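Local coordinates for protein ulvan Lyase-PL25 (Pseudoalteromonas sp. PLSV, PDB 5UAM) that cleaves ulvan, the sulfated cell-wall polysaccharide of green seaweeds, as a beta-propeller lyase of polysaccharide lyase family 25, at residues K210-I215 with Y237-C242; S220-A225 with T256-V261; F178-H181 with D187-Y190. One frame throughout, in Å; residues are numbered along the deposited sequence.

Interaction 1: residues K210-I215 with Y237-C242. With ZN (zinc ion), chain D.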
loop_
_atom_site.group_PDB
_atom_site.type_symbol
_atom_site.label_atom_id
_atom_site.label_comp_id
_atom_site.label_asym_id
_atom_site.label_seq_id
_atom_site.Cartn_x
_atom_site.Cartn_y
_atom_site.Cartn_z
ATOM N N LYS A 210 16.158 -15.962 -1.720
ATOM C CA LYS A 210 17.134 -17.039 -1.844
ATOM C C LYS A 210 17.001 -17.963 -0.642
ATOM O O LYS A 210 16.405 -17.592 0.371
ATOM C CB LYS A 210 18.580 -16.523 -1.922
ATOM C CG LYS A 210 18.991 -15.615 -0.735
ATOM C CD LYS A 210 20.479 -15.286 -0.818
ATOM C CE LYS A 210 20.905 -14.233 0.190
ATOM N NZ LYS A 210 20.725 -14.696 1.589
ATOM N N ARG A 211 17.549 -19.169 -0.775
ATOM C CA ARG A 211 17.547 -20.105 0.340
ATOM C C ARG A 211 18.457 -19.587 1.437
ATOM O O ARG A 211 19.556 -19.089 1.174
ATOM C CB ARG A 211 18.085 -21.475 -0.080
ATOM C CG ARG A 211 17.354 -22.175 -1.216
ATOM C CD ARG A 211 16.029 -22.801 -0.798
ATOM N NE ARG A 211 16.069 -23.463 0.505
ATOM C CZ ARG A 211 15.009 -24.014 1.092
ATOM N NH1 ARG A 211 13.823 -24.008 0.490
ATOM N NH2 ARG A 211 15.137 -24.575 2.285
ATOM N N ARG A 212 18.011 -19.747 2.675
ATOM C CA ARG A 212 18.902 -19.587 3.808
ATOM C C ARG A 212 19.804 -20.800 3.966
ATOM O O ARG A 212 19.432 -21.936 3.646
ATOM C CB ARG A 212 18.089 -19.393 5.077
ATOM C CG ARG A 212 17.336 -18.112 5.010
ATOM C CD ARG A 212 16.640 -17.818 6.255
ATOM N NE ARG A 212 17.538 -17.667 7.394
ATOM C CZ ARG A 212 17.353 -16.783 8.365
ATOM N NH1 ARG A 212 16.324 -15.952 8.322
ATOM N NH2 ARG A 212 18.197 -16.738 9.392
ATOM N N THR A 213 21.009 -20.551 4.473
ATOM C CA THR A 213 21.962 -21.628 4.711
ATOM C C THR A 213 21.941 -22.142 6.144
ATOM O O THR A 213 22.619 -23.130 6.435
ATOM C CB THR A 213 23.384 -21.169 4.364
ATOM O OG1 THR A 213 23.726 -20.033 5.172
ATOM C CG2 THR A 213 23.467 -20.778 2.885
ATOM N N ASP A 214 21.180 -21.503 7.038
ATOM C CA ASP A 214 21.159 -21.870 8.451
ATOM C C ASP A 214 19.868 -22.536 8.898
ATOM O O ASP A 214 19.879 -23.246 9.908
ATOM C CB ASP A 214 21.391 -20.620 9.315
ATOM C CG ASP A 214 20.351 -19.525 9.072
ATOM O OD1 ASP A 214 19.943 -19.280 7.909
ATOM O OD2 ASP A 214 19.946 -18.886 10.065
ATOM N N ILE A 215 18.759 -22.314 8.186
ATOM C CA ILE A 215 17.458 -22.887 8.514
ATOM C C ILE A 215 16.755 -23.252 7.212
ATOM O O ILE A 215 17.141 -22.809 6.131
ATOM C CB ILE A 215 16.581 -21.907 9.325
ATOM C CG1 ILE A 215 16.356 -20.597 8.553
ATOM C CG2 ILE A 215 17.227 -21.625 10.684
ATOM C CD1 ILE A 215 15.364 -19.650 9.236
ATOM N N TYR A 237 10.793 -1.688 4.494
ATOM C CA TYR A 237 10.457 -3.078 4.227
ATOM C C TYR A 237 10.637 -3.912 5.483
ATOM O O TYR A 237 11.433 -3.577 6.350
ATOM C CB TYR A 237 11.284 -3.656 3.075
ATOM C CG TYR A 237 12.789 -3.440 3.068
ATOM C CD1 TYR A 237 13.343 -2.215 2.687
ATOM C CD2 TYR A 237 13.655 -4.491 3.333
ATOM C CE1 TYR A 237 14.698 -2.049 2.604
ATOM C CE2 TYR A 237 15.013 -4.328 3.251
ATOM C CZ TYR A 237 15.539 -3.105 2.877
ATOM O OH TYR A 237 16.912 -2.962 2.770
ATOM N N ASP A 238 9.857 -4.987 5.582
ATOM C CA ASP A 238 10.084 -6.000 6.610
ATOM C C ASP A 238 10.448 -7.330 5.962
ATOM O O ASP A 238 10.302 -7.529 4.751
ATOM C CB ASP A 238 8.936 -6.118 7.650
ATOM C CG ASP A 238 7.594 -6.605 7.079
ATOM O OD1 ASP A 238 7.287 -6.418 5.896
ATOM O OD2 ASP A 238 6.796 -7.162 7.883
ATOM N N TYR A 239 10.974 -8.221 6.794
ATOM C CA TYR A 239 11.488 -9.513 6.355
ATOM C C TYR A 239 10.521 -10.635 6.709
ATOM O O TYR A 239 10.063 -10.724 7.850
ATOM C CB TYR A 239 12.844 -9.776 6.994
ATOM C CG TYR A 239 13.407 -11.145 6.683
ATOM C CD1 TYR A 239 14.032 -11.397 5.483
ATOM C CD2 TYR A 239 13.353 -12.168 7.621
ATOM C CE1 TYR A 239 14.558 -12.638 5.205
ATOM C CE2 TYR A 239 13.882 -13.423 7.352
ATOM C CZ TYR A 239 14.492 -13.646 6.138
ATOM O OH TYR A 239 15.017 -14.885 5.878
ATOM N N HIS A 240 10.236 -11.492 5.736
ATOM C CA HIS A 240 9.401 -12.676 5.918
ATOM C C HIS A 240 10.304 -13.911 5.975
ATOM O O HIS A 240 11.052 -14.190 5.027
ATOM C CB HIS A 240 8.385 -12.760 4.772
ATOM C CG HIS A 240 7.635 -14.053 4.696
ATOM N ND1 HIS A 240 7.031 -14.637 5.789
ATOM C CD2 HIS A 240 7.375 -14.863 3.645
ATOM C CE1 HIS A 240 6.442 -15.761 5.413
ATOM N NE2 HIS A 240 6.625 -15.915 4.112
ATOM N N VAL A 241 10.252 -14.623 7.101
ATOM C CA VAL A 241 10.869 -15.944 7.238
ATOM C C VAL A 241 9.929 -16.908 6.527
ATOM O O VAL A 241 8.897 -17.290 7.080
ATOM C CB VAL A 241 11.042 -16.354 8.704
ATOM C CG1 VAL A 241 11.904 -17.624 8.785
ATOM C CG2 VAL A 241 11.593 -15.218 9.569
ATOM N N CYS A 242 10.271 -17.309 5.311
ATOM C CA CYS A 242 9.366 -18.110 4.497
ATOM C C CYS A 242 9.752 -19.577 4.670
ATOM O O CYS A 242 10.593 -20.127 3.952
ATOM C CB CYS A 242 9.390 -17.644 3.048
ATOM S SG CYS A 242 8.120 -18.440 2.050
HETATM ZN ZN ZN D . 6.212 -17.465 2.849
#
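Arg212 and Tyr239 approach from opposite directions and meet through one polar bond. Arg212 NH1 donates to Tyr239 OH over 3.0 Å, and the bond is bent, with 142° at the hydrogen. Tyr239 OH is also hydrogen-bonded to Asp219, outside both segments. The hydroxyl lies at the edge of the guanidinium but tilted from its plane, and the two flat groups stand 60° apart, neither stacked nor coplanar. Arg212 CD, 3.4 Å from Tyr239 OH, adds an aliphatic touch. A bend in the arginine chain at chi3, 61°, turns the guanidinium back so that one edge serves the tyrosine and another its own loop.

The ionic part is local to that loop. Asp214 is gripped side-on: Arg212 NE reaches Asp214 OD1 and Arg212 NH2 reaches Asp214 OD2, each at 2.9 Å and each through a syn lone pair. This pairing fixes the rotation of the guanidinium and leaves NH1 directed at the tyrosine. Apolar contact is slight. Ile215 and Val241 cross at about a right angle, with Ile215 CD1 4.0 Å from Val241 CG1, and the same isoleucine methyl lies over one face of the Arg212 guanidinium, toward its rim.

Metal coordination occupies the same strand. His240 NE2 at 2.0 Å and Cys242 SG at 2.3 Å bind the zinc ion, whose site is completed by His184 and His254. Both ligands flank Val241 and lie on the face of strand 232-243 opposite the one that carries Tyr239 and Val241.

Replacing Arg212 by an alanine would probably leave Asp214 without its cationic mate and set the 212-215 loop free to shift away from Tyr239. A charged pair inside the loop and one bent bond across the interface are consistent with a contact that holds the loop against the strand rather than pairing two strands.

Interaction 2: residues S220-A225 with T256-V261. With EDO (1,2-ethanediol), chain M; PO4 (phosphate ion), chain E; EDO (1,2-ethanediol), chain H.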
loop_
_atom_site.group_PDB
_atom_site.type_symbol
_atom_site.label_atom_id
_atom_site.label_comp_id
_atom_site.label_asym_id
_atom_site.label_seq_id
_atom_site.Cartn_x
_atom_site.Cartn_y
_atom_site.Cartn_z
ATOM N N SER A 220 12.435 -13.744 2.159
ATOM C CA SER A 220 11.280 -13.152 1.502
ATOM C C SER A 220 11.048 -11.790 2.133
ATOM O O SER A 220 11.517 -11.521 3.243
ATOM C CB SER A 220 10.081 -14.087 1.683
ATOM O OG SER A 220 8.925 -13.669 0.998
ATOM N N TRP A 221 10.323 -10.922 1.420
ATOM C CA TRP A 221 10.252 -9.517 1.815
ATOM C C TRP A 221 8.876 -8.922 1.548
ATOM O O TRP A 221 8.122 -9.403 0.708
ATOM C CB TRP A 221 11.245 -8.684 1.004
ATOM C CG TRP A 221 12.661 -9.139 1.123
ATOM C CD1 TRP A 221 13.364 -9.951 0.245
ATOM C CD2 TRP A 221 13.578 -8.792 2.164
ATOM N NE1 TRP A 221 14.648 -10.114 0.694
ATOM C CE2 TRP A 221 14.807 -9.418 1.870
ATOM C CE3 TRP A 221 13.481 -8.004 3.317
ATOM C CZ2 TRP A 221 15.926 -9.278 2.686
ATOM C CZ3 TRP A 221 14.589 -7.873 4.133
ATOM C CH2 TRP A 221 15.798 -8.505 3.817
ATOM N N TYR A 222 8.614 -7.801 2.229
ATOM C CA TYR A 222 7.483 -6.936 1.897
ATOM C C TYR A 222 7.962 -5.493 1.959
ATOM O O TYR A 222 8.538 -5.070 2.965
ATOM C CB TYR A 222 6.323 -7.127 2.884
ATOM C CG TYR A 222 5.658 -8.477 2.753
ATOM C CD1 TYR A 222 6.133 -9.567 3.483
ATOM C CD2 TYR A 222 4.576 -8.680 1.910
ATOM C CE1 TYR A 222 5.555 -10.818 3.359
ATOM C CE2 TYR A 222 3.996 -9.911 1.776
ATOM C CZ TYR A 222 4.467 -10.992 2.535
ATOM O OH TYR A 222 3.895 -12.235 2.407
ATOM N N ALA A 223 7.724 -4.739 0.890
ATOM C CA ALA A 223 8.271 -3.393 0.766
ATOM C C ALA A 223 7.170 -2.381 0.492
ATOM O O ALA A 223 6.124 -2.704 -0.068
ATOM C CB ALA A 223 9.305 -3.330 -0.376
ATOM N N TRP A 224 7.433 -1.141 0.890
ATOM C CA TRP A 224 6.604 0.013 0.585
ATOM C C TRP A 224 7.523 1.101 0.057
ATOM O O TRP A 224 8.438 1.561 0.766
ATOM C CB TRP A 224 5.865 0.497 1.826
ATOM C CG TRP A 224 4.722 1.444 1.589
ATOM C CD1 TRP A 224 3.397 1.116 1.489
ATOM C CD2 TRP A 224 4.789 2.869 1.433
ATOM N NE1 TRP A 224 2.639 2.238 1.303
ATOM C CE2 TRP A 224 3.473 3.330 1.267
ATOM C CE3 TRP A 224 5.832 3.802 1.434
ATOM C CZ2 TRP A 224 3.175 4.676 1.087
ATOM C CZ3 TRP A 224 5.518 5.135 1.255
ATOM C CH2 TRP A 224 4.228 5.552 1.085
ATOM N N ALA A 225 7.291 1.495 -1.189
ATOM C CA ALA A 225 8.087 2.505 -1.861
ATOM C C ALA A 225 7.277 3.769 -2.042
ATOM O O ALA A 225 6.114 3.721 -2.456
ATOM C CB ALA A 225 8.525 2.006 -3.235
ATOM N N THR A 256 2.838 -16.698 8.373
ATOM C CA THR A 256 3.083 -15.336 7.912
ATOM C C THR A 256 4.184 -14.636 8.701
ATOM O O THR A 256 4.254 -13.404 8.685
ATOM C CB THR A 256 1.809 -14.486 7.988
ATOM O OG1 THR A 256 1.387 -14.381 9.349
ATOM C CG2 THR A 256 0.697 -15.099 7.166
ATOM N N GLU A 257 5.053 -15.392 9.375
ATOM C CA GLU A 257 6.084 -14.811 10.229
ATOM C C GLU A 257 6.899 -13.758 9.498
ATOM O O GLU A 257 7.538 -14.041 8.480
ATOM C CB GLU A 257 7.009 -15.922 10.731
ATOM C CG GLU A 257 8.022 -15.414 11.743
ATOM C CD GLU A 257 8.900 -16.497 12.349
ATOM O OE1 GLU A 257 8.589 -17.705 12.201
ATOM O OE2 GLU A 257 9.894 -16.131 13.019
ATOM N N ARG A 258 6.898 -12.541 10.040
ATOM C CA ARG A 258 7.697 -11.439 9.533
ATOM C C ARG A 258 8.280 -10.719 10.735
ATOM O O ARG A 258 7.681 -10.713 11.808
ATOM C CB ARG A 258 6.845 -10.450 8.720
ATOM C CG ARG A 258 6.221 -11.067 7.473
ATOM C CD ARG A 258 4.902 -10.407 7.059
ATOM N NE ARG A 258 5.060 -9.011 6.661
ATOM C CZ ARG A 258 4.225 -8.347 5.861
ATOM N NH1 ARG A 258 3.155 -8.935 5.358
ATOM N NH2 ARG A 258 4.506 -7.087 5.550
ATOM N N HIS A 259 9.457 -10.118 10.562
ATOM C CA HIS A 259 10.068 -9.347 11.631
ATOM C C HIS A 259 10.780 -8.133 11.065
ATOM O O HIS A 259 11.194 -8.110 9.904
ATOM C CB HIS A 259 11.135 -10.129 12.382
ATOM C CG HIS A 259 10.653 -11.421 12.939
ATOM N ND1 HIS A 259 9.818 -11.499 14.032
ATOM C CD2 HIS A 259 10.901 -12.695 12.556
ATOM C CE1 HIS A 259 9.550 -12.770 14.282
ATOM N NE2 HIS A 259 10.198 -13.513 13.402
ATOM N N ASP A 260 10.964 -7.156 11.953
ATOM C CA ASP A 260 11.894 -6.035 11.798
ATOM C C ASP A 260 11.435 -5.047 10.739
ATOM O O ASP A 260 10.430 -5.264 10.051
ATOM C CB ASP A 260 13.322 -6.536 11.524
ATOM C CG ASP A 260 13.812 -7.509 12.589
ATOM O OD1 ASP A 260 13.345 -7.460 13.756
ATOM O OD2 ASP A 260 14.698 -8.342 12.266
ATOM N N VAL A 261 12.120 -3.913 10.649
ATOM C CA VAL A 261 11.854 -2.963 9.581
ATOM C C VAL A 261 13.170 -2.332 9.161
ATOM O O VAL A 261 14.043 -2.076 9.994
ATOM C CB VAL A 261 10.741 -1.938 9.944
ATOM C CG1 VAL A 261 11.206 -0.932 10.977
ATOM C CG2 VAL A 261 10.223 -1.234 8.696
HETATM C C1 EDO M . 1.407 -6.803 2.213
HETATM O O1 EDO M . 1.597 -7.898 3.109
HETATM C C2 EDO M . 1.782 -5.547 2.958
HETATM O O2 EDO M . 3.143 -5.550 3.352
HETATM P P PO4 E . 0.856 -12.900 0.272
HETATM O O1 PO4 E . 0.851 -14.239 0.982
HETATM O O2 PO4 E . 2.127 -12.194 0.512
HETATM O O3 PO4 E . -0.292 -12.127 0.875
HETATM O O4 PO4 E . 0.681 -13.163 -1.220
HETATM C C1 EDO H . -0.460 -10.478 8.649
HETATM O O1 EDO H . -0.866 -9.455 9.585
HETATM C C2 EDO H . 0.989 -10.926 8.887
HETATM O O2 EDO H . 1.091 -11.770 10.055
#
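Tyr222 and Arg258 meet face to face in a cation-pi stack. The guanidinium lies flat on the ring, with centres 3.6 Å apart and planes only 8° from parallel, although the two side chains cross at about a right angle. Arg258 NH1 sits over the middle of the ring, while Arg258 NH2 reaches back to Tyr222 CB at 3.2 Å. The arginine chain bends at chi3, 64°, which lays the group down on the aromatic face.

Hydrogen bonding runs around the rims of the stack. Arg258 NH1 and NH2 each donate to a different oxygen of one ethanediol, at 2.9 Å from NH1 to O1 and 3.0 Å from NH2 to O2, and NE is salt-bridged to Asp238. Tyr222 OH donates to phosphate O2 over 2.6 Å, in the ring plane. Both small molecules probably come from the crystallisation liquor, but the phosphate sits among catalytic and substrate-binding residues, held also by His99, His119, His184 and Arg180.

Strand 232-243 runs between strands 217-227 and 258-267, so the stack spans a neighbouring strand that supplies Asp238. Arg258 also packs on Thr304, Phe305 and Asn306 of strand 303-311, which belongs to another sheet of the propeller.

Interaction 3: residues F178-H181 with D187-Y190. With PO4 (phosphate ion), chain E; EDO (1,2-ethanediol), chain J.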
loop_
_atom_site.group_PDB
_atom_site.type_symbol
_atom_site.label_atom_id
_atom_site.label_comp_id
_atom_site.label_asym_id
_atom_site.label_seq_id
_atom_site.Cartn_x
_atom_site.Cartn_y
_atom_site.Cartn_z
ATOM N N PHE A 178 6.815 -0.475 -8.704
ATOM C CA PHE A 178 7.450 -1.382 -7.758
ATOM C C PHE A 178 6.460 -2.484 -7.393
ATOM O O PHE A 178 5.264 -2.232 -7.232
ATOM C CB PHE A 178 7.836 -0.626 -6.482
ATOM C CG PHE A 178 8.917 0.365 -6.687
ATOM C CD1 PHE A 178 8.609 1.606 -7.190
ATOM C CD2 PHE A 178 10.227 0.056 -6.391
ATOM C CE1 PHE A 178 9.577 2.543 -7.394
ATOM C CE2 PHE A 178 11.239 1.003 -6.633
ATOM C CZ PHE A 178 10.883 2.237 -7.134
ATOM N N PHE A 179 6.943 -3.712 -7.294
ATOM C CA PHE A 179 6.096 -4.852 -6.980
ATOM C C PHE A 179 6.969 -6.052 -6.639
ATOM O O PHE A 179 8.183 -6.072 -6.898
ATOM C CB PHE A 179 5.144 -5.202 -8.139
ATOM C CG PHE A 179 5.834 -5.443 -9.447
ATOM C CD1 PHE A 179 6.153 -4.391 -10.297
ATOM C CD2 PHE A 179 6.155 -6.726 -9.859
ATOM C CE1 PHE A 179 6.792 -4.607 -11.507
ATOM C CE2 PHE A 179 6.787 -6.946 -11.063
ATOM C CZ PHE A 179 7.100 -5.885 -11.901
ATOM N N ARG A 180 6.329 -7.060 -6.046
ATOM C CA ARG A 180 6.949 -8.368 -5.869
ATOM C C ARG A 180 6.782 -9.179 -7.145
ATOM O O ARG A 180 5.669 -9.320 -7.653
ATOM C CB ARG A 180 6.295 -9.088 -4.700
ATOM C CG ARG A 180 6.923 -10.436 -4.352
ATOM C CD ARG A 180 6.276 -11.132 -3.175
ATOM N NE ARG A 180 4.910 -11.548 -3.495
ATOM C CZ ARG A 180 4.013 -11.900 -2.579
ATOM N NH1 ARG A 180 4.327 -11.901 -1.285
ATOM N NH2 ARG A 180 2.792 -12.231 -2.974
ATOM N N HIS A 181 7.883 -9.710 -7.673
ATOM C CA HIS A 181 7.871 -10.375 -8.982
ATOM C C HIS A 181 7.462 -11.847 -8.855
ATOM O O HIS A 181 8.200 -12.779 -9.186
ATOM C CB HIS A 181 9.234 -10.211 -9.652
ATOM C CG HIS A 181 9.276 -10.492 -11.126
ATOM N ND1 HIS A 181 9.092 -11.750 -11.656
ATOM C CD2 HIS A 181 9.622 -9.699 -12.172
ATOM C CE1 HIS A 181 9.274 -11.710 -12.967
ATOM N NE2 HIS A 181 9.575 -10.470 -13.308
ATOM N N ASP A 187 11.899 -12.145 -5.911
ATOM C CA ASP A 187 12.527 -10.848 -5.709
ATOM C C ASP A 187 11.479 -9.742 -5.759
ATOM O O ASP A 187 10.422 -9.876 -6.377
ATOM C CB ASP A 187 13.529 -10.553 -6.820
ATOM C CG ASP A 187 14.791 -11.424 -6.780
ATOM O OD1 ASP A 187 14.941 -12.368 -5.960
ATOM O OD2 ASP A 187 15.663 -11.147 -7.637
ATOM N N TRP A 188 11.785 -8.624 -5.106
ATOM C CA TRP A 188 11.076 -7.369 -5.340
ATOM C C TRP A 188 11.834 -6.584 -6.390
ATOM O O TRP A 188 13.073 -6.582 -6.399
ATOM C CB TRP A 188 10.919 -6.543 -4.066
ATOM C CG TRP A 188 9.839 -7.084 -3.188
ATOM C CD1 TRP A 188 9.862 -8.270 -2.522
ATOM C CD2 TRP A 188 8.569 -6.501 -2.928
ATOM N NE1 TRP A 188 8.689 -8.455 -1.844
ATOM C CE2 TRP A 188 7.884 -7.377 -2.062
ATOM C CE3 TRP A 188 7.949 -5.318 -3.327
ATOM C CZ2 TRP A 188 6.599 -7.101 -1.582
ATOM C CZ3 TRP A 188 6.631 -5.049 -2.831
ATOM C CH2 TRP A 188 6.009 -5.938 -1.980
ATOM N N VAL A 189 11.084 -5.935 -7.269
ATOM C CA VAL A 189 11.636 -5.314 -8.459
ATOM C C VAL A 189 10.954 -3.975 -8.699
ATOM O O VAL A 189 9.902 -3.666 -8.138
ATOM C CB VAL A 189 11.424 -6.190 -9.709
ATOM C CG1 VAL A 189 11.992 -7.592 -9.515
ATOM C CG2 VAL A 189 9.939 -6.256 -10.050
ATOM N N TYR A 190 11.526 -3.219 -9.621
ATOM C CA TYR A 190 10.771 -2.181 -10.306
ATOM C C TYR A 190 10.876 -2.357 -11.811
ATOM O O TYR A 190 11.820 -2.957 -12.329
ATOM C CB TYR A 190 11.222 -0.769 -9.907
ATOM C CG TYR A 190 12.629 -0.395 -10.328
ATOM C CD1 TYR A 190 12.899 0.078 -11.600
ATOM C CD2 TYR A 190 13.702 -0.495 -9.443
ATOM C CE1 TYR A 190 14.184 0.434 -11.987
ATOM C CE2 TYR A 190 14.981 -0.139 -9.822
ATOM C CZ TYR A 190 15.231 0.333 -11.095
ATOM O OH TYR A 190 16.523 0.684 -11.447
HETATM P P PO4 E . 0.856 -12.900 0.272
HETATM O O1 PO4 E . 0.851 -14.239 0.982
HETATM O O2 PO4 E . 2.127 -12.194 0.512
HETATM O O3 PO4 E . -0.292 -12.127 0.875
HETATM O O4 PO4 E . 0.681 -13.163 -1.220
HETATM C C1 EDO J . 16.310 -14.583 -8.549
HETATM O O1 EDO J . 16.662 -14.390 -7.169
HETATM C C2 EDO J . 16.897 -15.899 -9.048
HETATM O O2 EDO J . 16.390 -16.972 -8.246
#
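The beta hairpin of strands 175-180 and 188-193 supplies this contact, and it carries the substrate-binding Arg180 at the end of its first strand. Phe179 and Val189 form an antiparallel hydrogen-bonded pair: Val189 N donates to Phe179 O at 2.9 Å, and Phe179 N returns a bond to Val189 O. A further hydrogen bond, from His181 N to Asp187 O, follows where the strands give way to the turn.

Non-hydrogen-bonded pairs flank this one, and their side chains share a face. Arg180 CB lies over the six-membered ring of Trp188, 3.8 Å from its centroid, in a CH-pi contact. Arg180 CG stands anti to the backbone N (chi1 -176°), carrying the chain past the indole toward the phosphate. There, Arg180 NH1 donates to phosphate O2 and Arg180 NH2 to O4, each at 2.9 Å, a two-pronged grip with the phosphorus in the guanidinium plane. At the other pair, Tyr190 CB rests over the Phe178 ring, 3.9 Å from its centroid. On the reverse face, Val189 CG2 presses on the Phe179 ring at 3.6 Å from the centroid. Val189 CG1 separately meets His181 CB.

The hairpin lies between strands 165-169 and 204-211. Trp188 NE1 bonds to Trp221 O, and Phe178, Arg180 and Trp188 pack against Ala225, Tyr222 and Ala223 of strand 217-227.

Overall arrangement
All three contacts belong to a continuous run of antiparallel strands in the propeller, but they use it differently. Interaction 3 is buried and pairs adjacent strands through a backbone ladder and CH-pi contacts. Interactions 1 and 2 are partly buried and depend on side chains: the first on polar bonds at an outlying loop, the second on a flat cation-pi stack. Strand 217-227 links interactions 2 and 3, whose Tyr222 and Arg180 hold the same phosphate oxygen. Interactions 1 and 2 interleave along the chain and touch at several points, among them His240, whose backbone meets Ser220 and ring Glu257. The hairpin and the stack both reach the anion site; interaction 1 lies farther out, at the zinc-bearing strand.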